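Local coordinates for protein acyl-CoA dehydrogenase (PDB 2Z1Q) that probably uses its bound FAD to oxidise saturated acyl-CoA thioesters to 2,3-dehydroacyl-CoA, passing the electrons on to an acceptor, at residues Gln470-Glu473 / Val478-Ala481; Ser527-Leu532 / Arg539-Ala544; Ser352-Leu357 / Asp488-Glu493; Thr192-Val197 / Lys254-Val259. All blocks are in the same frame, centred on the assembly; numbering follows the deposited sequence.

Interaction 1: Gln470-Glu473 / Val478-Ala481; sequences QGVE and VLGA
A small, mostly buried van der Waals contact, with an apolar core between Val472 and Leu479 and with Glu473 at its exposed border, joins the loop that follows helix 445-468 to the first turns of helix 476-502. The chain turns from one helix into the next here, and Leu479 is the one residue of the second segment that reaches back to the loop. Its two methyl groups divide the work. Leu479 CD2 meets Val472 CG2 at 4.2 Å, with the two side chains crossing at about a right angle, while Leu479 CD1 lies against the backbone, 4.1 Å from Val472 O and 4.3 Å from Glu473 O. The leucine points at the loop, and with CG anti to its own carbonyl carbon (chi1 -65°) its two methyls come against Val472 and the loop carbonyls. Val472 suits its place as a short, stiff, beta-branched residue: with CG1 between the backbone N and the carbonyl carbon (chi1 65°), CG2 stands anti to the N and is the methyl offered to Leu479. Glu473 starts out pointing away from the helix, but its folded side chain brings OE1 back to 4.3 Å from CD1 of Leu479, a loose approach. No hydrogen bond crosses between the segments, and together they bury only 130 Å². Leu413 of helix 410-413 touches all three residues, and Ala464 of the preceding helix backs Val472. Such packing is typical of a helix-loop-helix turn in an all-helical domain, here at the helix start that carries the FAD-binding Gln476, about 5 Å from the Leu479 side chain.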
loop_
_atom_site.group_PDB
_atom_site.type_symbol
_atom_site.label_atom_id
_atom_site.label_comp_id
_atom_site.label_asym_id
_atom_site.label_seq_id
_atom_site.Cartn_x
_atom_site.Cartn_y
_atom_site.Cartn_z
ATOM N N GLN B 470 29.996 -18.383 6.291
ATOM C CA GLN B 470 30.096 -17.773 4.970
ATOM C C GLN B 470 28.833 -17.933 4.122
ATOM O O GLN B 470 28.616 -17.183 3.169
ATOM C CB GLN B 470 31.315 -18.343 4.224
ATOM C CG GLN B 470 31.464 -19.864 4.289
ATOM C CD GLN B 470 31.824 -20.379 5.680
ATOM O OE1 GLN B 470 32.788 -19.920 6.298
ATOM N NE2 GLN B 470 31.055 -21.344 6.172
ATOM N N GLY B 471 27.996 -18.901 4.482
ATOM C CA GLY B 471 26.766 -19.128 3.744
ATOM C C GLY B 471 25.575 -18.382 4.329
ATOM O O GLY B 471 24.432 -18.624 3.935
ATOM N N VAL B 472 25.841 -17.474 5.264
ATOM C CA VAL B 472 24.786 -16.693 5.908
ATOM C C VAL B 472 23.994 -15.859 4.900
ATOM O O VAL B 472 22.872 -15.435 5.174
ATOM C CB VAL B 472 25.372 -15.749 6.993
ATOM C CG1 VAL B 472 26.279 -14.712 6.349
ATOM C CG2 VAL B 472 24.255 -15.074 7.768
ATOM N N GLU B 473 24.577 -15.635 3.728
ATOM C CA GLU B 473 23.934 -14.854 2.673
ATOM C C GLU B 473 22.608 -15.448 2.199
ATOM O O GLU B 473 21.673 -14.711 1.888
ATOM C CB GLU B 473 24.873 -14.705 1.475
ATOM C CG GLU B 473 26.126 -13.896 1.759
ATOM C CD GLU B 473 25.814 -12.492 2.240
ATOM O OE1 GLU B 473 25.044 -11.783 1.560
ATOM O OE2 GLU B 473 26.337 -12.097 3.303
ATOM N N VAL B 478 16.513 -13.977 7.646
ATOM C CA VAL B 478 17.283 -13.591 8.821
ATOM C C VAL B 478 17.947 -12.224 8.610
ATOM O O VAL B 478 17.897 -11.367 9.489
ATOM C CB VAL B 478 18.387 -14.615 9.118
ATOM C CG1 VAL B 478 19.197 -14.156 10.323
ATOM C CG2 VAL B 478 17.773 -15.996 9.353
ATOM N N LEU B 479 18.574 -12.002 7.460
ATOM C CA LEU B 479 19.226 -10.722 7.231
ATOM C C LEU B 479 18.246 -9.560 7.237
ATOM O O LEU B 479 18.562 -8.476 7.729
ATOM C CB LEU B 479 19.999 -10.736 5.907
ATOM C CG LEU B 479 21.174 -11.716 5.850
ATOM C CD1 LEU B 479 22.016 -11.420 4.639
ATOM C CD2 LEU B 479 22.019 -11.591 7.103
ATOM N N GLY B 480 17.058 -9.803 6.690
ATOM C CA GLY B 480 16.030 -8.781 6.629
ATOM C C GLY B 480 15.537 -8.336 7.994
ATOM O O GLY B 480 15.381 -7.136 8.245
ATOM N N ALA B 481 15.264 -9.305 8.864
ATOM C CA ALA B 481 14.809 -8.989 10.209
ATOM C C ALA B 481 15.934 -8.173 10.876
ATOM O O ALA B 481 15.675 -7.199 11.569
ATOM C CB ALA B 481 14.516 -10.285 10.996
#

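Interaction 2: Ser527-Leu532 / Arg539-Ala544; sequences SVLPRL and RVVYSA
Val541, the first residue of helix 539-544 to touch the other segment, lays CG1 against Leu529, 3.8 Å from its CG and 4.0 Å from its CD2. That methyl is the one anti to the valine's backbone N (chi1 179°), and a compact branched residue brings a methyl to Leu529 close to the helix backbone. Leu463 of helix 445-468 also packs on Val541, so the valine faces two neighbours of the C-terminal helical domain. The contact belongs to a helix-loop-helix turn: helix 505-528 frays at its end, the chain bends through Leu529 and Pro530, where a proline is well suited to the break, and helix 535-547 then folds back beside the bend. Next along the helix, Tyr542 supplies the larger surface. The edge of the Tyr542 ring meets Leu529, with Tyr542 CE1 3.6 Å from Leu529 CB, and Tyr542 OH reaches the pyrrolidine, 3.2 Å from Pro530 CA and 3.3 Å from Pro530 CG. Ring and proline meet obliquely. A serine in place of Tyr542 would probably open a gap beside Leu529 and leave Pro530 without the ring that flanks it. From the second subunit, Pro553 packs on Tyr542 and Gly554 on Pro530, which places this bend at the dimer interface. Further on, Ala544 turns to Met459 of helix 445-468.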
loop_
_atom_site.group_PDB
_atom_site.type_symbol
_atom_site.label_atom_id
_atom_site.label_comp_id
_atom_site.label_asym_id
_atom_site.label_seq_id
_atom_site.Cartn_x
_atom_site.Cartn_y
_atom_site.Cartn_z
ATOM N N SER B 527 10.857 -13.850 15.167
ATOM C CA SER B 527 10.324 -14.537 13.999
ATOM C C SER B 527 11.432 -15.202 13.189
ATOM O O SER B 527 11.156 -16.006 12.297
ATOM C CB SER B 527 9.541 -13.561 13.108
ATOM O OG SER B 527 10.402 -12.627 12.479
ATOM N N VAL B 528 12.683 -14.871 13.503
ATOM C CA VAL B 528 13.817 -15.468 12.796
ATOM C C VAL B 528 14.801 -16.175 13.714
ATOM O O VAL B 528 15.775 -16.764 13.249
ATOM C CB VAL B 528 14.596 -14.416 11.952
ATOM C CG1 VAL B 528 13.682 -13.821 10.894
ATOM C CG2 VAL B 528 15.172 -13.329 12.852
ATOM N N LEU B 529 14.552 -16.131 15.015
ATOM C CA LEU B 529 15.442 -16.769 15.975
ATOM C C LEU B 529 15.327 -18.300 15.998
ATOM O O LEU B 529 16.338 -19.004 16.052
ATOM C CB LEU B 529 15.200 -16.174 17.363
ATOM C CG LEU B 529 16.368 -15.401 17.993
ATOM C CD1 LEU B 529 17.407 -14.973 16.959
ATOM C CD2 LEU B 529 15.796 -14.199 18.703
ATOM N N PRO B 530 14.096 -18.830 15.955
ATOM C CA PRO B 530 13.900 -20.285 15.962
ATOM C C PRO B 530 14.681 -20.927 14.811
ATOM O O PRO B 530 14.906 -22.147 14.798
ATOM C CB PRO B 530 12.387 -20.428 15.781
ATOM C CG PRO B 530 11.846 -19.183 16.430
ATOM C CD PRO B 530 12.804 -18.119 15.956
ATOM N N ARG B 531 15.106 -20.101 13.853
ATOM C CA ARG B 531 15.858 -20.568 12.689
ATOM C C ARG B 531 17.348 -20.720 13.004
ATOM O O ARG B 531 18.068 -21.469 12.323
ATOM C CB ARG B 531 15.684 -19.588 11.521
ATOM C CG ARG B 531 16.450 -19.943 10.250
ATOM C CD ARG B 531 15.818 -21.101 9.488
ATOM N NE ARG B 531 16.434 -21.255 8.173
ATOM C CZ ARG B 531 15.940 -21.995 7.179
ATOM N NH1 ARG B 531 14.803 -22.672 7.340
ATOM N NH2 ARG B 531 16.568 -22.044 6.010
ATOM N N LEU B 532 17.795 -20.018 14.044
ATOM C CA LEU B 532 19.192 -20.020 14.467
ATOM C C LEU B 532 19.466 -20.857 15.725
ATOM O O LEU B 532 20.559 -21.388 15.893
ATOM C CB LEU B 532 19.645 -18.582 14.719
ATOM C CG LEU B 532 19.283 -17.590 13.611
ATOM C CD1 LEU B 532 19.766 -16.192 13.964
ATOM C CD2 LEU B 532 19.909 -18.054 12.313
ATOM N N ARG B 539 15.568 -21.119 24.130
ATOM C CA ARG B 539 14.760 -20.426 25.126
ATOM C C ARG B 539 15.526 -19.288 25.792
ATOM O O ARG B 539 14.970 -18.217 26.026
ATOM C CB ARG B 539 14.279 -21.411 26.188
ATOM C CG ARG B 539 13.401 -22.509 25.628
ATOM C CD ARG B 539 12.032 -22.462 26.264
ATOM N NE ARG B 539 12.072 -22.880 27.662
ATOM C CZ ARG B 539 11.090 -22.666 28.533
ATOM N NH1 ARG B 539 9.984 -22.034 28.151
ATOM N NH2 ARG B 539 11.209 -23.096 29.784
ATOM N N VAL B 540 16.804 -19.526 26.087
ATOM C CA VAL B 540 17.652 -18.513 26.724
ATOM C C VAL B 540 17.751 -17.302 25.802
ATOM O O VAL B 540 17.590 -16.157 26.234
ATOM C CB VAL B 540 19.095 -19.038 26.982
ATOM C CG1 VAL B 540 19.852 -18.050 27.863
ATOM C CG2 VAL B 540 19.061 -20.412 27.638
ATOM N N VAL B 541 18.021 -17.566 24.528
ATOM C CA VAL B 541 18.125 -16.514 23.522
ATOM C C VAL B 541 16.813 -15.736 23.429
ATOM O O VAL B 541 16.821 -14.506 23.340
ATOM C CB VAL B 541 18.453 -17.109 22.131
ATOM C CG1 VAL B 541 18.524 -16.001 21.081
ATOM C CG2 VAL B 541 19.770 -17.884 22.197
ATOM N N TYR B 542 15.685 -16.445 23.456
ATOM C CA TYR B 542 14.389 -15.777 23.364
ATOM C C TYR B 542 14.179 -14.800 24.521
ATOM O O TYR B 542 13.656 -13.698 24.326
ATOM C CB TYR B 542 13.236 -16.799 23.331
ATOM C CG TYR B 542 13.292 -17.803 22.191
ATOM C CD1 TYR B 542 13.963 -17.523 20.995
ATOM C CD2 TYR B 542 12.641 -19.033 22.303
ATOM C CE1 TYR B 542 13.979 -18.451 19.935
ATOM C CE2 TYR B 542 12.651 -19.960 21.259
ATOM C CZ TYR B 542 13.317 -19.667 20.083
ATOM O OH TYR B 542 13.303 -20.606 19.077
ATOM N N SER B 543 14.584 -15.189 25.724
ATOM C CA SER B 543 14.430 -14.306 26.869
ATOM C C SER B 543 15.350 -13.096 26.709
ATOM O O SER B 543 14.999 -11.987 27.105
ATOM C CB SER B 543 14.762 -15.044 28.168
ATOM O OG SER B 543 13.824 -16.081 28.405
ATOM N N ALA B 544 16.521 -13.294 26.117
ATOM C CA ALA B 544 17.427 -12.167 25.942
ATOM C C ALA B 544 16.864 -11.182 24.926
ATOM O O ALA B 544 16.986 -9.968 25.098
ATOM C CB ALA B 544 18.790 -12.646 25.501
#

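Interaction 3: Ser352-Leu357 / Asp488-Glu493; sequences SIIKVL and DAYAAE
Leu357 and Ala491 form the tight end of a nearly perpendicular helix crossing, and Tyr490 with Ile353 and Ile354 forms its looser end. Segments 352-357 of helix 348-372 and 488-493 of helix 476-502 belong to the helical bundle that makes up the C-terminal part of the acyl-CoA dehydrogenase fold. The axes of these two segments cross at -85° and come no nearer than 10.3 Å, so only side chains bridge the gap. On the tight side CD1 of Leu357 presses on CB of Ala491 at 3.7 Å; a long residue opposite a very small one fills the space without forcing the helices apart. Tyr513 of helix 505-528 touches both. The other side is less close, though all five touching residues are buried, so the contact has a looser side rather than a solvent side. There Tyr490 points at the opposing helix, and with CG anti to the backbone N (chi1 -173°) its ring lies beside the isoleucines. The CG2 methyl of Ile354 sits at the ring edge, 4.3 Å from CE1 of Tyr490, whereas Ile353 approaches obliquely. Branched isoleucines suit this place because a methyl next to the backbone is enough to meet the ring. Ile354 also touches Val320 and Thr323 of helix 300-331, and the tyrosine meets the ring of Trp14 at about 55°. The polar end of Tyr490 is satisfied outside the crossing, its OH hydrogen-bonded to OG1 of Thr323. Within the crossing itself carbon meets carbon, and the nearest approach to the tyrosine ring is CG2 of Ile353, 4.1 Å from CD1 of Tyr490.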
loop_
_atom_site.group_PDB
_atom_site.type_symbol
_atom_site.label_atom_id
_atom_site.label_comp_id
_atom_site.label_asym_id
_atom_site.label_seq_id
_atom_site.Cartn_x
_atom_site.Cartn_y
_atom_site.Cartn_z
ATOM N N SER B 352 21.598 3.370 2.464
ATOM C CA SER B 352 20.616 2.312 2.246
ATOM C C SER B 352 19.483 2.346 3.270
ATOM O O SER B 352 18.320 2.154 2.908
ATOM C CB SER B 352 21.292 0.944 2.272
ATOM O OG SER B 352 22.078 0.731 1.112
ATOM N N ILE B 353 19.819 2.603 4.538
ATOM C CA ILE B 353 18.805 2.668 5.597
ATOM C C ILE B 353 17.758 3.759 5.362
ATOM O O ILE B 353 16.561 3.509 5.492
ATOM C CB ILE B 353 19.434 2.904 7.002
ATOM C CG1 ILE B 353 20.197 1.664 7.466
ATOM C CG2 ILE B 353 18.333 3.232 8.008
ATOM C CD1 ILE B 353 20.981 1.881 8.762
ATOM N N ILE B 354 18.198 4.970 5.035
ATOM C CA ILE B 354 17.253 6.049 4.790
ATOM C C ILE B 354 16.513 5.855 3.467
ATOM O O ILE B 354 15.425 6.395 3.282
ATOM C CB ILE B 354 17.947 7.442 4.805
ATOM C CG1 ILE B 354 19.076 7.470 3.785
ATOM C CG2 ILE B 354 18.481 7.760 6.209
ATOM C CD1 ILE B 354 19.860 8.755 3.804
ATOM N N LYS B 355 17.088 5.075 2.553
ATOM C CA LYS B 355 16.440 4.804 1.267
ATOM C C LYS B 355 15.214 3.908 1.515
ATOM O O LYS B 355 14.125 4.162 1.002
ATOM C CB LYS B 355 17.446 4.143 0.303
ATOM C CG LYS B 355 16.838 3.185 -0.726
ATOM C CD LYS B 355 15.964 3.893 -1.716
ATOM C CE LYS B 355 14.708 3.078 -2.077
ATOM N NZ LYS B 355 14.961 1.779 -2.754
ATOM N N VAL B 356 15.392 2.881 2.336
ATOM C CA VAL B 356 14.321 1.955 2.687
ATOM C C VAL B 356 13.314 2.636 3.605
ATOM O O VAL B 356 12.108 2.505 3.413
ATOM C CB VAL B 356 14.870 0.722 3.420
ATOM C CG1 VAL B 356 13.730 -0.243 3.748
ATOM C CG2 VAL B 356 15.923 0.049 2.572
ATOM N N LEU B 357 13.821 3.370 4.593
ATOM C CA LEU B 357 12.977 4.065 5.560
ATOM C C LEU B 357 12.102 5.114 4.877
ATOM O O LEU B 357 10.893 5.187 5.109
ATOM C CB LEU B 357 13.846 4.773 6.589
ATOM C CG LEU B 357 13.397 4.931 8.040
ATOM C CD1 LEU B 357 14.012 6.234 8.522
ATOM C CD2 LEU B 357 11.890 4.957 8.216
ATOM N N ASP B 488 15.268 0.778 12.373
ATOM C CA ASP B 488 14.505 1.420 13.444
ATOM C C ASP B 488 15.412 1.996 14.512
ATOM O O ASP B 488 15.061 2.956 15.186
ATOM C CB ASP B 488 13.539 0.432 14.092
ATOM C CG ASP B 488 12.235 0.318 13.341
ATOM O OD1 ASP B 488 11.579 -0.740 13.441
ATOM O OD2 ASP B 488 11.855 1.288 12.659
ATOM N N ALA B 489 16.577 1.386 14.668
ATOM C CA ALA B 489 17.531 1.841 15.657
ATOM C C ALA B 489 18.050 3.197 15.199
ATOM O O ALA B 489 17.897 4.191 15.903
ATOM C CB ALA B 489 18.684 0.832 15.780
ATOM N N TYR B 490 18.642 3.230 14.009
ATOM C CA TYR B 490 19.180 4.470 13.463
ATOM C C TYR B 490 18.113 5.558 13.424
ATOM O O TYR B 490 18.348 6.679 13.860
ATOM C CB TYR B 490 19.736 4.217 12.061
ATOM C CG TYR B 490 20.477 5.386 11.466
ATOM C CD1 TYR B 490 19.901 6.150 10.456
ATOM C CD2 TYR B 490 21.763 5.728 11.905
ATOM C CE1 TYR B 490 20.572 7.222 9.892
ATOM C CE2 TYR B 490 22.447 6.805 11.345
ATOM C CZ TYR B 490 21.838 7.547 10.337
ATOM O OH TYR B 490 22.471 8.620 9.769
ATOM N N ALA B 491 16.928 5.214 12.932
ATOM C CA ALA B 491 15.830 6.173 12.849
ATOM C C ALA B 491 15.383 6.682 14.218
ATOM O O ALA B 491 15.245 7.886 14.418
ATOM C CB ALA B 491 14.638 5.553 12.125
ATOM N N ALA B 492 15.152 5.764 15.153
ATOM C CA ALA B 492 14.696 6.160 16.487
ATOM C C ALA B 492 15.718 7.040 17.172
ATOM O O ALA B 492 15.391 8.093 17.706
ATOM C CB ALA B 492 14.411 4.925 17.350
ATOM N N GLU B 493 16.963 6.593 17.139
ATOM C CA GLU B 493 18.044 7.334 17.758
ATOM C C GLU B 493 18.153 8.716 17.141
ATOM O O GLU B 493 18.165 9.722 17.848
ATOM C CB GLU B 493 19.362 6.577 17.589
ATOM C CG GLU B 493 20.576 7.364 18.051
ATOM C CD GLU B 493 21.846 6.537 18.035
ATOM O OE1 GLU B 493 22.203 5.976 19.091
ATOM O OE2 GLU B 493 22.476 6.436 16.963
#

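Interaction 4: Thr192-Val197 / Lys254-Val259; sequences TVFAKV and KIAFNV
The ring of Phe194 is the one flat group in this contact, and it meets helix 254-259 at its far end. At the edge, near the ring plane, lies CG2 of Ile255, 4.1 Å from CZ of Phe194. Ala256 comes at an oblique angle, its backbone N 4.3 Å from CE2 of Phe194 and its CB equally distant from the same carbon. Two rings of neighbouring beta-strands also meet the phenylalanine: Tyr146, with planes inclined by about 70°, and Phe202, at about 30°. Strand alternation turns Phe194 to the helix while Val193 and Ala195 look the other way, and with CG anti to the carbonyl carbon (chi1 -66°) the ring projects across the gap. A long aromatic side chain suits the separation, as the nearest CA atoms, those of Phe194 and Ala256, are 9.1 Å apart. The helix answers with small or branched groups. Ile255 offers the CG2 methyl beside its backbone, and Ala256 lets the ring come close to the helix backbone itself. The side-chain contacts are apolar and no hydrogen bond crosses; 118 Å² is buried. The contact joins the middle beta-domain to the first long helix of the C-terminal domain, the domain boundary at which this family binds flavin, and Phe194 packs on the FAD-binding residues Tyr146 and Leu148. Strand 190-197 runs between strands 144-147 and 201-208, bonded to both, while Ile255 also touches Ala204 of strand 201-208 and Pro120 and Phe124 of helix 119-124.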
loop_
_atom_site.group_PDB
_atom_site.type_symbol
_atom_site.label_atom_id
_atom_site.label_comp_id
_atom_site.label_asym_id
_atom_site.label_seq_id
_atom_site.Cartn_x
_atom_site.Cartn_y
_atom_site.Cartn_z
ATOM N N THR B 192 24.872 7.663 -20.870
ATOM C CA THR B 192 25.964 6.860 -20.304
ATOM C C THR B 192 25.471 5.407 -20.414
ATOM O O THR B 192 24.554 4.999 -19.700
ATOM C CB THR B 192 26.260 7.248 -18.818
ATOM O OG1 THR B 192 26.784 8.577 -18.769
ATOM C CG2 THR B 192 27.285 6.303 -18.208
ATOM N N VAL B 193 26.060 4.636 -21.326
ATOM C CA VAL B 193 25.630 3.255 -21.539
ATOM C C VAL B 193 26.630 2.215 -21.073
ATOM O O VAL B 193 27.831 2.356 -21.304
ATOM C CB VAL B 193 25.356 3.011 -23.025
ATOM C CG1 VAL B 193 24.737 1.621 -23.242
ATOM C CG2 VAL B 193 24.470 4.111 -23.549
ATOM N N PHE B 194 26.142 1.152 -20.439
ATOM C CA PHE B 194 27.040 0.104 -19.981
ATOM C C PHE B 194 27.010 -1.102 -20.916
ATOM O O PHE B 194 25.940 -1.564 -21.327
ATOM C CB PHE B 194 26.687 -0.326 -18.545
ATOM C CG PHE B 194 26.925 0.750 -17.520
ATOM C CD1 PHE B 194 26.126 1.890 -17.492
ATOM C CD2 PHE B 194 27.962 0.636 -16.605
ATOM C CE1 PHE B 194 26.361 2.899 -16.565
ATOM C CE2 PHE B 194 28.202 1.647 -15.666
ATOM C CZ PHE B 194 27.399 2.778 -15.649
ATOM N N ALA B 195 28.200 -1.589 -21.265
ATOM C CA ALA B 195 28.354 -2.743 -22.148
ATOM C C ALA B 195 29.636 -3.485 -21.811
ATOM O O ALA B 195 30.509 -2.961 -21.111
ATOM C CB ALA B 195 28.383 -2.304 -23.601
ATOM N N LYS B 196 29.756 -4.704 -22.316
ATOM C CA LYS B 196 30.946 -5.483 -22.059
ATOM C C LYS B 196 31.750 -5.665 -23.338
ATOM O O LYS B 196 31.210 -6.060 -24.372
ATOM C CB LYS B 196 30.563 -6.836 -21.469
ATOM C CG LYS B 196 29.935 -6.734 -20.092
ATOM C CD LYS B 196 29.427 -8.089 -19.643
ATOM C CE LYS B 196 28.860 -8.030 -18.232
ATOM N NZ LYS B 196 28.239 -9.330 -17.843
ATOM N N VAL B 197 33.040 -5.354 -23.268
ATOM C CA VAL B 197 33.913 -5.498 -24.424
ATOM C C VAL B 197 34.160 -6.989 -24.618
ATOM O O VAL B 197 34.639 -7.669 -23.708
ATOM C CB VAL B 197 35.260 -4.765 -24.206
ATOM C CG1 VAL B 197 36.139 -4.905 -25.436
ATOM C CG2 VAL B 197 35.001 -3.295 -23.912
ATOM N N LYS B 254 32.425 0.006 -10.877
ATOM C CA LYS B 254 32.749 1.084 -9.950
ATOM C C LYS B 254 31.809 2.273 -10.113
ATOM O O LYS B 254 31.350 2.848 -9.125
ATOM C CB LYS B 254 34.196 1.548 -10.143
ATOM C CG LYS B 254 35.252 0.496 -9.828
ATOM C CD LYS B 254 36.656 1.084 -9.888
ATOM C CE LYS B 254 37.719 0.018 -9.615
ATOM N NZ LYS B 254 39.106 0.568 -9.573
ATOM N N ILE B 255 31.527 2.641 -11.359
ATOM C CA ILE B 255 30.646 3.771 -11.627
ATOM C C ILE B 255 29.255 3.475 -11.074
ATOM O O ILE B 255 28.705 4.248 -10.286
ATOM C CB ILE B 255 30.550 4.053 -13.148
ATOM C CG1 ILE B 255 31.961 4.194 -13.729
ATOM C CG2 ILE B 255 29.750 5.332 -13.399
ATOM C CD1 ILE B 255 32.023 4.280 -15.244
ATOM N N ALA B 256 28.703 2.336 -11.477
ATOM C CA ALA B 256 27.376 1.931 -11.043
ATOM C C ALA B 256 27.208 1.896 -9.528
ATOM O O ALA B 256 26.194 2.352 -9.006
ATOM C CB ALA B 256 27.038 0.572 -11.620
ATOM N N PHE B 257 28.201 1.366 -8.819
ATOM C CA PHE B 257 28.091 1.271 -7.368
ATOM C C PHE B 257 28.186 2.619 -6.656
ATOM O O PHE B 257 27.456 2.868 -5.701
ATOM C CB PHE B 257 29.144 0.289 -6.816
ATOM C CG PHE B 257 28.996 -1.126 -7.345
ATOM C CD1 PHE B 257 27.731 -1.688 -7.543
ATOM C CD2 PHE B 257 30.116 -1.899 -7.635
ATOM C CE1 PHE B 257 27.591 -2.996 -8.023
ATOM C CE2 PHE B 257 29.985 -3.211 -8.112
ATOM C CZ PHE B 257 28.722 -3.757 -8.306
ATOM N N ASN B 258 29.057 3.504 -7.124
ATOM C CA ASN B 258 29.184 4.800 -6.472
ATOM C C ASN B 258 28.025 5.745 -6.670
ATOM O O ASN B 258 27.690 6.511 -5.758
ATOM C CB ASN B 258 30.470 5.502 -6.890
ATOM C CG ASN B 258 31.677 4.908 -6.218
ATOM O OD1 ASN B 258 32.328 4.021 -6.763
ATOM N ND2 ASN B 258 31.966 5.369 -5.007
ATOM N N VAL B 259 27.398 5.720 -7.841
ATOM C CA VAL B 259 26.276 6.620 -8.052
ATOM C C VAL B 259 25.096 6.200 -7.168
ATOM O O VAL B 259 24.330 7.043 -6.707
ATOM C CB VAL B 259 25.861 6.683 -9.544
ATOM C CG1 VAL B 259 27.065 7.148 -10.377
ATOM C CG2 VAL B 259 25.344 5.332 -10.021
#

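Interactions 1 and 3 both use helix 476-502, at its start and further along it, with centres 19 Å apart. Interaction 2 follows in the chain and touches interaction 1 directly: CB of Ala481 meets CG2 of Val528 at 3.6 Å, and Val478 packs on Arg531 and Leu532. Interaction 4 stands apart at the junction of the middle and C-terminal domains, its centre 28 Å from that of interaction 3 and 42 Å from that of interaction 2. Interactions 1 and 4 nevertheless both approach a bound FAD, the side chain of Glu473 at about 8 Å and that of Phe194 at about 7 Å. Interactions 2 and 3 lie away from the FAD-binding residues.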